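Local atomic coordinates of nicotinate phosphoribosyltransferase (Saccharomyces cerevisiae, PDB entry 1VLP), a protein that catalyses the ATP-dependent first step of NAD biosynthesis from nicotinic acid, joining nicotinate to the phosphoribosyl group of phosphoribosyl diphosphate to give nicotinate ribonucleotide. Residues 97-100 and 104-107. Residues are numbered along the deposited sequence; the frame is centred on the assembly and turned at random.
Sequences IKYI and NYKL
Tyr105 meets Tyr99 in a T-shaped (edge-to-face) pair, a clear instance of how a chain that leaves a helix can fold back and pack an aromatic ring against the last turn. The edge of Tyr105 is the part presented, with CD1 standing above one face of the Tyr99 ring, toward its rim. The centroids are 5.4 Å apart and the planes meet at 75°. Tyr99 CZ lies 3.9 Å from Tyr105 CE1, and the Tyr99 hydroxyl reaches the rim of the Tyr105 ring near its plane, OH to CE1 being 3.7 Å.

A CH-pi contact engages a face of the same ring. Ile100 CG2 sits almost centrally above it, 4.2 Å from the Tyr105 centroid and 10° off the normal, so that Tyr105 is touched at once on its rim and on its face.

Helix 94-101 and the loop leading to helix 109-112 are joined in this way within the N-terminal domain of the NAPRTase family, away from the residues thought, by similarity, to bind nicotinate. On the helix side Ile100 also packs on Ile82 and Leu85 of helix 79-88, while the Tyr99 ring stacks with Phe36 and its OH is hydrogen-bonded to His32. An alanine in place of Tyr105 would probably leave one face of Tyr99 and the CG2 methyl of Ile100 without their aromatic partner, opening a gap between helix and loop.

Backbone atoms take part at the root of the side chain, where Tyr105 CB lies 3.4 Å from Tyr99 O. From there CG runs anti to the Tyr105 backbone N (chi1 -176°), which carries the ring across Ile100. Within the loop, Lys106 NZ donates a 2.8 Å hydrogen bond to Asn104 O from above the carbonyl plane, so that the Lys106 side chain reaches back past Tyr105 to the carbonyl of Asn104.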
# COMPACT_ATOMS: atom_id res chain seq x y z
N ILE A 97 17.77 -10.73 5.17
CA ILE A 97 18.44 -10.86 3.86
C ILE A 97 18.93 -12.29 3.62
O ILE A 97 18.78 -12.80 2.50
CB ILE A 97 19.59 -9.83 3.74
CG1 ILE A 97 19.04 -8.40 3.75
CG2 ILE A 97 20.47 -10.09 2.51
CD1 ILE A 97 18.16 -7.96 2.52
N LYS A 98 19.55 -12.91 4.63
CA LYS A 98 19.95 -14.32 4.56
C LYS A 98 18.78 -15.26 4.27
O LYS A 98 18.90 -16.21 3.45
CB LYS A 98 20.67 -14.75 5.84
CG LYS A 98 21.21 -16.17 5.81
CD LYS A 98 22.27 -16.38 6.91
N TYR A 99 17.67 -14.99 4.95
CA TYR A 99 16.44 -15.77 4.82
C TYR A 99 15.85 -15.69 3.42
O TYR A 99 15.55 -16.73 2.84
CB TYR A 99 15.45 -15.35 5.93
CG TYR A 99 13.99 -15.48 5.66
CD1 TYR A 99 13.33 -16.70 5.75
CD2 TYR A 99 13.23 -14.33 5.40
CE1 TYR A 99 11.96 -16.77 5.53
CE2 TYR A 99 11.88 -14.40 5.20
CZ TYR A 99 11.25 -15.62 5.24
OH TYR A 99 9.89 -15.66 5.05
N ILE A 100 15.75 -14.48 2.86
CA ILE A 100 15.24 -14.38 1.48
C ILE A 100 16.28 -14.74 0.38
O ILE A 100 15.88 -14.97 -0.78
CB ILE A 100 14.57 -13.03 1.16
CG1 ILE A 100 15.53 -11.84 1.36
CG2 ILE A 100 13.29 -12.88 2.01
CD1 ILE A 100 15.09 -10.58 0.66
N ASN A 104 16.19 -22.02 0.07
CA ASN A 104 14.96 -22.51 0.69
C ASN A 104 13.78 -21.56 0.52
O ASN A 104 12.61 -22.01 0.53
CB ASN A 104 15.15 -22.84 2.18
CG ASN A 104 16.16 -23.94 2.42
OD1 ASN A 104 16.10 -25.02 1.81
ND2 ASN A 104 17.12 -23.66 3.30
N TYR A 105 14.05 -20.26 0.35
CA TYR A 105 12.99 -19.28 0.22
C TYR A 105 12.12 -19.41 -1.09
O TYR A 105 12.65 -19.43 -2.22
CB TYR A 105 13.51 -17.84 0.37
CG TYR A 105 12.35 -16.90 0.33
CD1 TYR A 105 11.55 -16.72 1.47
CD2 TYR A 105 11.96 -16.30 -0.87
CE1 TYR A 105 10.42 -15.93 1.43
CE2 TYR A 105 10.81 -15.48 -0.91
CZ TYR A 105 10.07 -15.30 0.25
OH TYR A 105 8.95 -14.52 0.24
N LYS A 106 10.80 -19.43 -0.91
CA LYS A 106 9.88 -19.27 -2.00
C LYS A 106 8.49 -19.08 -1.47
O LYS A 106 8.21 -19.37 -0.30
CB LYS A 106 9.88 -20.51 -2.91
CG LYS A 106 9.46 -21.77 -2.20
CD LYS A 106 9.90 -23.02 -2.96
CE LYS A 106 10.29 -24.17 -1.99
NZ LYS A 106 11.54 -23.95 -1.16
N LEU A 107 7.61 -18.61 -2.34
CA LEU A 107 6.18 -18.58 -2.04
C LEU A 107 5.60 -19.96 -2.34
O LEU A 107 6.10 -20.68 -3.25
CB LEU A 107 5.50 -17.49 -2.90
CG LEU A 107 5.91 -16.04 -2.64
CD1 LEU A 107 5.20 -15.16 -3.65
CD2 LEU A 107 5.58 -15.67 -1.16